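Local coordinates for protein mannonate dehydratase (Streptococcus suis, PDB 3BDK) that probably catalyses the dehydration of D-mannonate to 2-dehydro-3-deoxy-D-gluconate and water, using ferrous iron or manganese, in pentose and glucuronate interconversion, at residues T81-I86 and A116-V121; T108-V113 and P207-A212; N124-F129 and L230-T235; T287-A292 and I309-V314; E299-S304 and H331-W336. All blocks are in the same frame, centred on the assembly; numbering follows the deposited sequence.

Contact 1: T81-I86 and A116-V121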
# COMPACT_ATOMS: atom_id res chain seq x y z
N THR A 81 19.98 -1.36 6.76
CA THR A 81 19.48 -1.38 8.13
C THR A 81 19.66 -2.77 8.77
O THR A 81 19.64 -2.89 10.01
CB THR A 81 17.99 -0.97 8.17
OG1 THR A 81 17.49 -1.00 9.52
CG2 THR A 81 17.14 -1.89 7.29
N VAL A 82 19.83 -3.78 7.92
CA VAL A 82 19.83 -5.20 8.28
C VAL A 82 20.43 -5.98 7.12
O VAL A 82 20.24 -5.62 5.97
CB VAL A 82 18.39 -5.75 8.47
CG1 VAL A 82 18.41 -7.27 8.67
CG2 VAL A 82 17.65 -5.06 9.61
N ILE A 83 21.14 -7.05 7.43
CA ILE A 83 21.63 -7.95 6.38
C ILE A 83 20.82 -9.23 6.39
O ILE A 83 20.74 -9.91 7.41
CB ILE A 83 23.15 -8.23 6.54
CG1 ILE A 83 23.94 -7.00 6.08
CG2 ILE A 83 23.57 -9.49 5.75
CD1 ILE A 83 25.42 -7.16 6.11
N GLU A 84 20.20 -9.55 5.26
CA GLU A 84 19.39 -10.74 5.22
C GLU A 84 20.27 -11.88 4.84
O GLU A 84 20.42 -12.24 3.66
CB GLU A 84 18.20 -10.66 4.29
CG GLU A 84 17.25 -11.83 4.50
CD GLU A 84 16.08 -11.52 5.43
OE1 GLU A 84 15.98 -10.38 5.93
OE2 GLU A 84 15.24 -12.41 5.63
N SER A 85 20.87 -12.42 5.89
CA SER A 85 21.42 -13.75 5.91
C SER A 85 22.88 -13.78 5.55
O SER A 85 23.26 -13.59 4.39
CB SER A 85 20.59 -14.72 5.06
OG SER A 85 20.62 -16.02 5.62
N ILE A 86 23.69 -13.96 6.59
CA ILE A 86 24.90 -14.76 6.50
C ILE A 86 24.46 -16.20 6.83
O ILE A 86 24.14 -16.51 7.99
CB ILE A 86 25.99 -14.29 7.48
CG1 ILE A 86 26.13 -12.76 7.45
CG2 ILE A 86 27.31 -14.98 7.17
CD1 ILE A 86 27.04 -12.21 8.55
N ALA A 116 30.86 -1.54 9.23
CA ALA A 116 30.08 -0.93 8.16
C ALA A 116 28.82 -0.29 8.69
O ALA A 116 27.98 0.18 7.93
CB ALA A 116 29.74 -1.95 7.10
N GLY A 117 28.67 -0.28 10.01
CA GLY A 117 27.55 0.43 10.65
C GLY A 117 26.23 -0.32 10.63
O GLY A 117 25.36 -0.07 11.48
N ILE A 118 26.08 -1.23 9.66
CA ILE A 118 24.93 -2.14 9.57
C ILE A 118 24.74 -2.96 10.85
O ILE A 118 25.55 -3.85 11.11
CB ILE A 118 25.08 -3.13 8.40
CG1 ILE A 118 25.50 -2.43 7.11
CG2 ILE A 118 23.78 -3.91 8.21
CD1 ILE A 118 26.01 -3.36 6.02
N PRO A 119 23.66 -2.68 11.62
CA PRO A 119 23.42 -3.14 13.00
C PRO A 119 22.63 -4.45 13.22
O PRO A 119 22.41 -4.84 14.37
CB PRO A 119 22.63 -1.98 13.61
CG PRO A 119 22.01 -1.25 12.44
CD PRO A 119 22.55 -1.81 11.16
N VAL A 120 22.22 -5.14 12.16
CA VAL A 120 21.45 -6.38 12.32
C VAL A 120 21.81 -7.43 11.28
O VAL A 120 22.01 -7.11 10.10
CB VAL A 120 19.91 -6.13 12.30
CG1 VAL A 120 19.15 -7.45 12.25
CG2 VAL A 120 19.46 -5.32 13.53
N VAL A 121 21.89 -8.68 11.73
CA VAL A 121 22.11 -9.83 10.84
C VAL A 121 21.07 -10.94 11.08
O VAL A 121 21.06 -11.57 12.14
CB VAL A 121 23.55 -10.42 10.99
CG1 VAL A 121 23.72 -11.64 10.12
CG2 VAL A 121 24.59 -9.38 10.62
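Ile83 N donates to Val120 O at 2.8 Å with an N-H...O angle of 161°, joining two neighbouring parallel strands of the xylose isomerase-like TIM barrel, 79-84 and 120-123. The same oxygen also receives a CA-H...O contact from Val82, and Ile83 sits beside Val121 in a parallel bridge. The chain returns between the two strands through helix 99-114, a beta-alpha-beta crossover.

Ile83 illustrates how one side chain can serve both strand and helix. Its CB stands 3.9 Å from Val120 O, beside the backbone bond. With CG1 anti to the carbonyl carbon (chi1 -75°), the longer branch runs back beside the backbone N, and CG1 meets CG2 of Ile118 at 3.8 Å. At the tip, CD1 faces CD1 of Ile118, the two side chains crossing at about a right angle; Val113 of helix 99-114 packs on the same isoleucine.

Val82 behaves differently: it lies alongside Val120 and points the same way, CG1 on CG1 at 3.7 Å, with CG2 set against Val120 CB. Phe284 of strand 282-286 touches both valines, which places this pair toward the inside of the barrel, whereas Ile83 and Val121 face the helix. Glu84, next along the strand, belongs to the sugar pocket and forms a salt bridge with Arg328. Beyond the turn, Ile86 reaches back over Val121, its CD1 lying 3.7 Å from Val121 CG1.

Contact 2: T108-V113 and P207-A212; sequences TSIRNV and PTAEEA
Ile110 drives its CG2 branch against Ala209, meeting both CA and CB of that residue at 3.6 Å. This is the close-packed side of the contact: the CG2 branch, anti to the backbone N, is the one turned to the alanine, where the CA atoms of Ile110 and Ala209 are 5.9 Å apart. Ala212 adds a second close point, its CB 3.4 Å from Ile110 O. Met216 of strand 215-218 lies beneath, touching both Ile110 and Ala209.

The pair belongs to the outer layer of the TIM barrel, where helices 99-114 and 191-210 pack side by side around the parallel strands. On the outward side the contact changes character and rests mainly on two long side chains, those of Arg111 and Glu211. Arg111, bent at chi3, brings NH2 to OE1 of the solvent-exposed Glu211 in a salt bridge of 2.8 Å, with an N-H...O angle of 153°. The oxygen lies within the guanidinium plane, which is turned 32° from the carboxylate. Thr208 meets a face of the same guanidinium, its CG2 methyl 3.6 Å from Arg111 NH2.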
# COMPACT_ATOMS: atom_id res chain seq x y z
N THR A 108 34.40 -13.51 11.42
CA THR A 108 34.81 -12.25 10.79
C THR A 108 33.70 -11.54 10.01
O THR A 108 33.63 -10.30 9.99
CB THR A 108 36.07 -12.41 9.89
OG1 THR A 108 36.00 -13.66 9.19
CG2 THR A 108 37.34 -12.36 10.74
N SER A 109 32.83 -12.32 9.37
CA SER A 109 31.62 -11.77 8.76
C SER A 109 30.94 -10.83 9.73
O SER A 109 30.53 -9.72 9.35
CB SER A 109 30.67 -12.88 8.35
OG SER A 109 31.24 -13.66 7.33
N ILE A 110 30.83 -11.24 10.99
CA ILE A 110 30.17 -10.42 11.99
C ILE A 110 30.97 -9.15 12.21
O ILE A 110 30.39 -8.09 12.42
CB ILE A 110 29.98 -11.11 13.37
CG1 ILE A 110 29.67 -12.61 13.24
CG2 ILE A 110 28.94 -10.36 14.19
CD1 ILE A 110 28.30 -12.95 12.70
N ARG A 111 32.30 -9.27 12.18
CA ARG A 111 33.17 -8.12 12.46
C ARG A 111 33.22 -7.15 11.26
O ARG A 111 32.95 -5.96 11.42
CB ARG A 111 34.57 -8.57 12.90
CG ARG A 111 34.72 -8.82 14.43
CD ARG A 111 36.17 -9.25 14.82
NE ARG A 111 36.58 -10.49 14.15
CZ ARG A 111 36.69 -11.68 14.74
NH1 ARG A 111 37.06 -12.74 14.03
NH2 ARG A 111 36.44 -11.81 16.05
N ASN A 112 33.55 -7.68 10.08
CA ASN A 112 33.44 -6.93 8.83
C ASN A 112 32.11 -6.16 8.65
O ASN A 112 32.11 -5.01 8.17
CB ASN A 112 33.70 -7.87 7.65
CG ASN A 112 35.17 -8.18 7.48
OD1 ASN A 112 36.02 -7.53 8.09
ND2 ASN A 112 35.49 -9.16 6.65
N VAL A 113 31.00 -6.77 9.05
CA VAL A 113 29.67 -6.16 8.98
C VAL A 113 29.48 -5.06 10.04
O VAL A 113 28.89 -4.01 9.75
CB VAL A 113 28.55 -7.25 9.04
CG1 VAL A 113 27.19 -6.67 9.43
CG2 VAL A 113 28.48 -8.03 7.72
N PRO A 207 29.60 -13.10 21.73
CA PRO A 207 30.56 -12.07 22.14
C PRO A 207 31.21 -11.40 20.92
O PRO A 207 31.38 -10.19 20.92
CB PRO A 207 31.61 -12.86 22.93
CG PRO A 207 31.44 -14.29 22.47
CD PRO A 207 29.95 -14.41 22.30
N THR A 208 31.55 -12.19 19.90
CA THR A 208 32.04 -11.67 18.61
C THR A 208 31.10 -10.61 18.06
O THR A 208 31.55 -9.64 17.46
CB THR A 208 32.18 -12.82 17.56
OG1 THR A 208 32.90 -13.93 18.13
CG2 THR A 208 32.90 -12.34 16.29
N ALA A 209 29.80 -10.79 18.28
CA ALA A 209 28.76 -9.90 17.74
C ALA A 209 28.48 -8.73 18.65
O ALA A 209 28.18 -7.64 18.17
CB ALA A 209 27.47 -10.68 17.47
N GLU A 210 28.54 -8.94 19.95
CA GLU A 210 28.51 -7.81 20.88
C GLU A 210 29.80 -6.99 20.72
O GLU A 210 29.81 -5.78 20.96
CB GLU A 210 28.36 -8.29 22.32
CG GLU A 210 27.00 -8.90 22.64
CD GLU A 210 27.03 -9.76 23.89
OE1 GLU A 210 26.27 -9.46 24.84
OE2 GLU A 210 27.84 -10.73 23.92
N GLU A 211 30.87 -7.66 20.28
CA GLU A 211 32.16 -7.00 20.03
C GLU A 211 32.12 -6.11 18.78
O GLU A 211 32.87 -5.13 18.68
CB GLU A 211 33.35 -8.01 20.11
CG GLU A 211 34.14 -8.47 18.82
CD GLU A 211 35.20 -9.61 19.11
OE1 GLU A 211 35.84 -10.14 18.16
OE2 GLU A 211 35.39 -10.00 20.29
N ALA A 212 31.19 -6.39 17.86
CA ALA A 212 31.05 -5.62 16.61
C ALA A 212 29.84 -4.66 16.55
O ALA A 212 29.61 -4.01 15.52
CB ALA A 212 31.08 -6.57 15.39

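Contact 3: N124-F129 and L230-T235; sequences NFMPVF and LPRIIT
Pro127 O is gripped by the guanidinium of Arg232, with NH2 of Arg232 donating at 3.1 Å and NH1 adding a weak bond at 3.3 Å. Both loops follow strands of the TIM barrel: 124-129 comes after strand 120-123, while 230-235 leads from strand 215-218 to helix 237-245. Here an arginine joins the two by donating to a main-chain carbonyl in each. Its NH2 is shared, since it also donates to Pro231 O at 3.1 Å, nearly straight at 174°. Both acceptors lie near the guanidinium plane, so the bonds should restrict rotation of the group.

Apolar atoms pack around the same group. Met126 CG sits over the centre of one guanidinium face, 3.8 Å from Arg232 CZ, while the Pro127 ring and the arginine chain run alongside each other, pointing opposite ways. A bend at chi2 (82°) turns the arginine chain toward Pro127 and Met126. Arg232 also touches Asp221, whose OD1 accepts from Ile234 N. Met126 N is held in an Asx turn by Asn124 OD1, and Asn124 ND2 bonds to Asp130 of the sugar pocket.

Leu230 closes the other end: its CD1 approaches Phe129 CE1, and Tyr185 of helix 176-187 packs against both Leu230 and Val128. Val128 crosses the leucine at about a right angle, with CG2 of Val128 3.5 Å from Leu230 CD2.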
# COMPACT_ATOMS: atom_id res chain seq x y z
N ASN A 124 19.20 -18.30 9.49
CA ASN A 124 18.38 -19.42 10.01
C ASN A 124 19.17 -20.60 10.57
O ASN A 124 20.39 -20.64 10.46
CB ASN A 124 17.41 -19.93 8.94
CG ASN A 124 18.03 -20.94 8.01
OD1 ASN A 124 18.58 -21.95 8.45
ND2 ASN A 124 17.93 -20.69 6.72
N PHE A 125 18.46 -21.55 11.17
CA PHE A 125 19.05 -22.81 11.63
C PHE A 125 18.13 -23.97 11.25
O PHE A 125 17.58 -24.68 12.09
CB PHE A 125 19.31 -22.77 13.14
CG PHE A 125 20.57 -23.48 13.55
CD1 PHE A 125 21.79 -22.79 13.57
CD2 PHE A 125 20.56 -24.83 13.89
CE1 PHE A 125 22.97 -23.44 13.95
CE2 PHE A 125 21.73 -25.49 14.27
CZ PHE A 125 22.93 -24.79 14.30
N MET A 126 17.99 -24.15 9.94
CA MET A 126 17.02 -25.04 9.37
C MET A 126 17.72 -26.07 8.52
O MET A 126 18.26 -25.75 7.46
CB MET A 126 16.03 -24.24 8.53
CG MET A 126 14.61 -24.80 8.50
SD MET A 126 13.52 -23.95 7.34
CE MET A 126 13.99 -22.23 7.62
N PRO A 127 17.73 -27.32 8.98
CA PRO A 127 18.35 -28.38 8.21
C PRO A 127 17.89 -28.34 6.77
O PRO A 127 16.72 -28.05 6.52
CB PRO A 127 17.81 -29.63 8.88
CG PRO A 127 17.58 -29.22 10.29
CD PRO A 127 17.18 -27.80 10.26
N VAL A 128 18.83 -28.58 5.85
CA VAL A 128 18.59 -28.86 4.44
C VAL A 128 18.09 -27.67 3.60
O VAL A 128 18.84 -27.14 2.79
CB VAL A 128 17.68 -30.10 4.24
CG1 VAL A 128 17.77 -30.60 2.82
CG2 VAL A 128 18.08 -31.21 5.18
N PHE A 129 16.83 -27.28 3.78
CA PHE A 129 16.22 -26.20 3.00
C PHE A 129 15.99 -24.99 3.90
O PHE A 129 15.93 -25.14 5.11
CB PHE A 129 14.86 -26.62 2.44
CG PHE A 129 14.82 -28.02 1.90
CD1 PHE A 129 14.38 -29.08 2.70
CD2 PHE A 129 15.22 -28.29 0.60
CE1 PHE A 129 14.35 -30.39 2.20
CE2 PHE A 129 15.19 -29.59 0.10
CZ PHE A 129 14.75 -30.64 0.91
N LEU A 230 12.60 -34.54 8.53
CA LEU A 230 13.69 -33.68 9.00
C LEU A 230 13.28 -32.90 10.24
O LEU A 230 12.13 -32.53 10.36
CB LEU A 230 14.05 -32.65 7.95
CG LEU A 230 14.64 -33.04 6.62
CD1 LEU A 230 14.60 -31.78 5.73
CD2 LEU A 230 16.04 -33.56 6.85
N PRO A 231 14.23 -32.63 11.15
CA PRO A 231 13.87 -31.93 12.38
C PRO A 231 13.81 -30.39 12.21
O PRO A 231 14.51 -29.84 11.35
CB PRO A 231 14.98 -32.34 13.33
CG PRO A 231 16.15 -32.43 12.47
CD PRO A 231 15.67 -32.97 11.14
N ARG A 232 12.96 -29.72 13.00
CA ARG A 232 12.88 -28.26 13.04
C ARG A 232 12.70 -27.86 14.47
O ARG A 232 11.96 -28.51 15.20
CB ARG A 232 11.69 -27.74 12.25
CG ARG A 232 11.97 -27.42 10.79
CD ARG A 232 11.93 -28.66 9.88
NE ARG A 232 12.15 -28.28 8.49
CZ ARG A 232 13.32 -28.33 7.84
NH1 ARG A 232 13.39 -27.94 6.56
NH2 ARG A 232 14.42 -28.79 8.43
N ILE A 233 13.37 -26.79 14.90
CA ILE A 233 13.28 -26.37 16.29
C ILE A 233 12.79 -24.93 16.50
O ILE A 233 12.24 -24.60 17.57
CB ILE A 233 14.59 -26.64 17.10
CG1 ILE A 233 15.82 -26.00 16.43
CG2 ILE A 233 14.77 -28.14 17.33
CD1 ILE A 233 17.10 -26.11 17.26
N ILE A 234 12.97 -24.08 15.51
CA ILE A 234 12.52 -22.72 15.68
C ILE A 234 11.11 -22.63 15.13
O ILE A 234 10.87 -22.19 14.01
CB ILE A 234 13.52 -21.68 15.11
CG1 ILE A 234 14.96 -22.10 15.45
CG2 ILE A 234 13.28 -20.32 15.72
CD1 ILE A 234 15.23 -22.23 16.98
N THR A 235 10.18 -23.06 15.96
CA THR A 235 8.86 -23.42 15.50
C THR A 235 7.69 -22.76 16.27
O THR A 235 6.56 -22.79 15.79
CB THR A 235 8.71 -25.01 15.49
OG1 THR A 235 8.88 -25.52 16.81
CG2 THR A 235 9.73 -25.68 14.57

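Contact 4: T287-A292 and I309-V314; sequences TRNVTA and IDMNAV
Met311 and Ile309 carry the side-chain tips that meet the backbone around Arg288 and Asn289. The contact fits the start of helix 311-320, on the outside of the TIM barrel, against the chain running from strand 282-286 into strand 290-293. Met311 bends at chi2 (-49°), bringing SD to 3.4 Å from Thr287 OG1, while its CE lies against the Arg288 carbonyl and Asn289 CB. Ile309, two residues ahead of Met311, puts its CD1 3.4 Å from Arg288 O.

Asn289 and Ile309 lie alongside each other, pointing opposite ways. OD1 of Asn289 accepts a weak bond from Ile309 N at 3.4 Å, and its ND2 makes weak bonds to carbonyls of residues 301-303, so the buried amide is held from both ends.

A further shell surrounds these groups. Phe357 touches Thr287, Tyr356 and Leu360 touch Met311, and Ala262 touches Ile309. Ser304 OG receives a hydrogen bond from Met311 N. The CB of Arg288 points away from 309-314, and its side chain touches Asp222 and His331 of the sugar pocket and Asp330 of the metal site. Asp310 is the N-cap of the helix, its OD2 taking a weak bond from Ala313 N at 3.3 Å.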
# COMPACT_ATOMS: atom_id res chain seq x y z
N THR A 287 6.87 -8.96 8.20
CA THR A 287 5.42 -8.81 8.27
C THR A 287 4.75 -9.34 7.00
O THR A 287 4.28 -8.56 6.17
CB THR A 287 5.00 -7.35 8.48
OG1 THR A 287 3.61 -7.28 8.81
CG2 THR A 287 5.26 -6.53 7.22
N ARG A 288 4.72 -10.66 6.85
CA ARG A 288 4.01 -11.30 5.75
C ARG A 288 2.75 -12.00 6.25
O ARG A 288 2.67 -12.41 7.41
CB ARG A 288 4.92 -12.29 5.03
CG ARG A 288 4.17 -13.40 4.31
CD ARG A 288 5.13 -14.31 3.56
NE ARG A 288 6.24 -14.76 4.40
CZ ARG A 288 6.34 -15.98 4.91
NH1 ARG A 288 5.41 -16.88 4.67
NH2 ARG A 288 7.39 -16.30 5.66
N ASN A 289 1.77 -12.14 5.36
CA ASN A 289 0.47 -12.68 5.74
C ASN A 289 0.19 -14.03 5.10
O ASN A 289 0.47 -14.24 3.92
CB ASN A 289 -0.64 -11.69 5.37
CG ASN A 289 -1.88 -11.85 6.24
OD1 ASN A 289 -1.93 -12.72 7.11
ND2 ASN A 289 -2.88 -11.02 6.00
N VAL A 290 -0.35 -14.95 5.89
CA VAL A 290 -0.73 -16.27 5.38
C VAL A 290 -2.13 -16.66 5.87
O VAL A 290 -2.63 -16.11 6.85
CB VAL A 290 0.27 -17.35 5.81
CG1 VAL A 290 1.68 -16.97 5.37
CG2 VAL A 290 0.22 -17.56 7.31
N THR A 291 -2.74 -17.62 5.18
CA THR A 291 -3.90 -18.32 5.71
C THR A 291 -3.51 -19.80 5.87
O THR A 291 -2.68 -20.30 5.12
CB THR A 291 -5.13 -18.14 4.83
OG1 THR A 291 -6.25 -18.78 5.44
CG2 THR A 291 -4.89 -18.70 3.46
N ALA A 292 -4.06 -20.49 6.86
CA ALA A 292 -3.45 -21.76 7.27
C ALA A 292 -4.47 -22.74 7.81
O ALA A 292 -5.53 -22.34 8.26
CB ALA A 292 -2.36 -21.51 8.30
N ILE A 309 -3.82 -13.40 9.84
CA ILE A 309 -3.13 -12.57 10.82
C ILE A 309 -3.71 -11.18 10.93
O ILE A 309 -4.01 -10.53 9.93
CB ILE A 309 -1.64 -12.44 10.47
CG1 ILE A 309 -1.00 -13.81 10.32
CG2 ILE A 309 -0.89 -11.61 11.54
CD1 ILE A 309 0.27 -13.79 9.43
N ASP A 310 -3.88 -10.72 12.15
CA ASP A 310 -4.33 -9.36 12.38
C ASP A 310 -3.10 -8.47 12.46
O ASP A 310 -2.55 -8.23 13.55
CB ASP A 310 -5.16 -9.26 13.65
CG ASP A 310 -5.82 -7.92 13.82
OD1 ASP A 310 -6.76 -7.86 14.65
OD2 ASP A 310 -5.43 -6.93 13.15
N MET A 311 -2.70 -7.99 11.28
CA MET A 311 -1.53 -7.12 11.09
C MET A 311 -1.63 -5.85 11.88
O MET A 311 -0.59 -5.25 12.22
CB MET A 311 -1.35 -6.76 9.63
CG MET A 311 -0.83 -7.92 8.80
SD MET A 311 0.63 -8.78 9.48
CE MET A 311 1.14 -9.67 8.00
N ASN A 312 -2.85 -5.43 12.20
CA ASN A 312 -3.04 -4.18 12.91
C ASN A 312 -2.59 -4.36 14.34
O ASN A 312 -1.76 -3.60 14.83
CB ASN A 312 -4.47 -3.66 12.82
CG ASN A 312 -4.68 -2.40 13.63
OD1 ASN A 312 -5.43 -2.40 14.61
ND2 ASN A 312 -4.01 -1.32 13.24
N ALA A 313 -3.14 -5.39 15.00
CA ALA A 313 -2.70 -5.80 16.32
C ALA A 313 -1.18 -5.86 16.38
O ALA A 313 -0.57 -5.30 17.29
CB ALA A 313 -3.30 -7.11 16.67
N VAL A 314 -0.57 -6.51 15.38
CA VAL A 314 0.89 -6.61 15.30
C VAL A 314 1.50 -5.21 15.39
O VAL A 314 2.04 -4.86 16.42
CB VAL A 314 1.38 -7.32 14.01
CG1 VAL A 314 2.89 -7.30 13.94
CG2 VAL A 314 0.86 -8.76 13.93

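Contact 5: E299-S304 and H331-W336; sequences ETAHLS and HGRRIW. With DNO (D-mannose), chain C.
Glu299 brings OE2 over one face of the His331 ring, near its rim and 4.0 Å from His331 CD2, the carboxylate standing nearly upright on it with the two planes 81° apart. The approach is modelled too close at OE1, so the exact fit is doubtful. Glu299 extends fully beyond CG, which carries the acid from the end of strand 296-299 to the histidine. Its stronger partner is Arg133, in a salt bridge with OE2, so the same oxygen that lies over the ring is also held by an arginine.

His331 presents its opposite end to the bound D-mannose. The sugar lies at the ring edge, with O1 of the ligand 3.4 Å from His331 CE1, while Tyr345 meets the same ring at about 50°.

Farther from the sugar, the loops meet through Arg333 and Ala301. The turn at chi2 places CD of Arg333 3.6 Å from Ala301 CA, with CB of the alanine beside the same methylene, and the bend at chi3 then directs the guanidinium onward. It finds salt bridges to Asp142 and Asp349, and a hydrogen bond to Ala41 O of the second subunit, whose Pro43 packs on both Ala301 and Arg333. His302, next to Ala301, brings its NE2 to 3.3 Å from His331 O.

The contact therefore spans from the subunit interface to the active-site pocket at the strand ends of a TIM barrel, where loops after successive strands gather around substrate and metal.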
# COMPACT_ATOMS: atom_id res chain seq x y z
N GLU A 299 0.31 -18.08 1.25
CA GLU A 299 0.63 -16.67 1.39
C GLU A 299 -0.46 -15.83 0.73
O GLU A 299 -0.98 -16.19 -0.33
CB GLU A 299 1.99 -16.38 0.78
CG GLU A 299 3.11 -17.08 1.51
CD GLU A 299 4.52 -16.76 1.00
OE1 GLU A 299 4.75 -15.65 0.46
OE2 GLU A 299 5.39 -17.65 1.18
N THR A 300 -0.80 -14.71 1.36
CA THR A 300 -1.85 -13.84 0.87
C THR A 300 -1.36 -12.41 0.72
O THR A 300 -0.18 -12.13 0.87
CB THR A 300 -3.09 -13.83 1.82
OG1 THR A 300 -2.74 -13.27 3.08
CG2 THR A 300 -3.65 -15.24 2.01
N ALA A 301 -2.28 -11.52 0.41
CA ALA A 301 -2.03 -10.08 0.43
C ALA A 301 -1.76 -9.68 1.87
O ALA A 301 -2.20 -10.37 2.78
CB ALA A 301 -3.26 -9.34 -0.09
N HIS A 302 -1.05 -8.58 2.08
CA HIS A 302 -0.67 -8.22 3.43
C HIS A 302 -1.89 -7.84 4.27
O HIS A 302 -1.93 -8.12 5.43
CB HIS A 302 0.40 -7.14 3.42
CG HIS A 302 1.68 -7.57 2.75
ND1 HIS A 302 1.87 -7.47 1.39
CD2 HIS A 302 2.81 -8.13 3.25
CE1 HIS A 302 3.07 -7.94 1.09
NE2 HIS A 302 3.66 -8.34 2.20
N LEU A 303 -2.85 -7.19 3.65
CA LEU A 303 -4.14 -6.89 4.25
C LEU A 303 -4.64 -8.04 5.12
O LEU A 303 -4.68 -9.19 4.68
CB LEU A 303 -5.15 -6.60 3.12
CG LEU A 303 -6.53 -6.10 3.52
CD1 LEU A 303 -6.44 -4.73 4.24
CD2 LEU A 303 -7.47 -6.03 2.33
N SER A 304 -5.03 -7.71 6.36
CA SER A 304 -5.42 -8.71 7.36
C SER A 304 -6.51 -9.68 6.89
O SER A 304 -6.29 -10.89 6.84
CB SER A 304 -5.87 -8.02 8.65
OG SER A 304 -4.82 -7.22 9.16
N HIS A 331 7.35 -11.70 1.33
CA HIS A 331 6.89 -12.07 -0.01
C HIS A 331 5.66 -11.26 -0.40
O HIS A 331 4.88 -10.85 0.46
CB HIS A 331 6.59 -13.57 -0.08
CG HIS A 331 7.69 -14.43 0.46
ND1 HIS A 331 8.15 -14.32 1.75
CD2 HIS A 331 8.41 -15.42 -0.12
CE1 HIS A 331 9.12 -15.21 1.94
NE2 HIS A 331 9.29 -15.88 0.82
N GLY A 332 5.48 -11.05 -1.70
CA GLY A 332 4.22 -10.56 -2.23
C GLY A 332 3.63 -11.49 -3.27
O GLY A 332 4.30 -12.40 -3.76
N ARG A 333 2.37 -11.27 -3.61
CA ARG A 333 1.73 -11.98 -4.71
C ARG A 333 2.39 -11.62 -6.04
O ARG A 333 3.03 -10.58 -6.17
CB ARG A 333 0.24 -11.66 -4.76
CG ARG A 333 -0.51 -11.97 -3.47
CD ARG A 333 -1.37 -10.80 -3.04
NE ARG A 333 -2.51 -10.60 -3.93
CZ ARG A 333 -2.87 -9.42 -4.43
NH1 ARG A 333 -2.18 -8.33 -4.12
NH2 ARG A 333 -3.92 -9.33 -5.23
N ARG A 334 2.22 -12.49 -7.03
CA ARG A 334 2.52 -12.15 -8.42
C ARG A 334 1.34 -11.44 -9.08
O ARG A 334 0.38 -12.08 -9.50
CB ARG A 334 2.89 -13.41 -9.21
CG ARG A 334 3.46 -13.12 -10.59
CD ARG A 334 3.75 -14.41 -11.34
NE ARG A 334 4.84 -15.16 -10.74
CZ ARG A 334 6.09 -14.71 -10.63
NH1 ARG A 334 6.40 -13.51 -11.09
NH2 ARG A 334 7.02 -15.47 -10.07
N ILE A 335 1.43 -10.12 -9.16
CA ILE A 335 0.40 -9.32 -9.84
C ILE A 335 0.96 -8.39 -10.92
O ILE A 335 2.14 -8.04 -10.91
CB ILE A 335 -0.55 -8.54 -8.86
CG1 ILE A 335 -0.04 -7.13 -8.56
CG2 ILE A 335 -0.87 -9.35 -7.61
CD1 ILE A 335 0.99 -7.02 -7.54
N TRP A 336 0.08 -8.03 -11.86
CA TRP A 336 0.35 -7.04 -12.90
C TRP A 336 1.45 -7.45 -13.88
O TRP A 336 2.25 -6.62 -14.28
CB TRP A 336 0.69 -5.66 -12.31
CG TRP A 336 -0.25 -5.14 -11.29
CD1 TRP A 336 -1.56 -5.47 -11.12
CD2 TRP A 336 0.04 -4.13 -10.32
NE1 TRP A 336 -2.10 -4.75 -10.08
CE2 TRP A 336 -1.13 -3.92 -9.57
CE3 TRP A 336 1.19 -3.39 -10.00
CZ2 TRP A 336 -1.19 -3.02 -8.51
CZ3 TRP A 336 1.14 -2.50 -8.95
CH2 TRP A 336 -0.05 -2.32 -8.22
C1 DNO C . 12.03 -17.64 2.53
C2 DNO C . 12.52 -16.22 2.22
C3 DNO C . 13.75 -16.13 1.26
C4 DNO C . 15.08 -16.89 1.56
C5 DNO C . 15.60 -16.97 3.03
C6 DNO C . 17.13 -17.09 3.03
O1 DNO C . 10.96 -17.82 3.10
O2 DNO C . 12.76 -15.50 3.45
O3 DNO C . 14.09 -14.76 1.09
O4 DNO C . 15.03 -18.20 0.97
O5 DNO C . 15.24 -15.84 3.83
O6 DNO C . 17.50 -18.46 3.15

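Overall arrangement
From the N terminus, contact 1 closes first, bringing strand 79-84 beside strand 120-123 after the excursion through helix 99-114. That helix opens contact 2, which crosses contact 1 and closes on helix 191-210; the two touch through Val113 and Ser109. Contact 3 starts within contact 2 and closes after it, tying the loops beyond strands 120-123 and 215-218. Contact 4 then closes at the start of helix 311-320 against the chain leaving strand 282-286. Contact 5 opens inside it and crosses it, closing the loop after strand 296-299 on the loop after strand 327-328. Contacts 1 and 2 lie across the chain's centre from contacts 4 and 5, which both reach the second subunit.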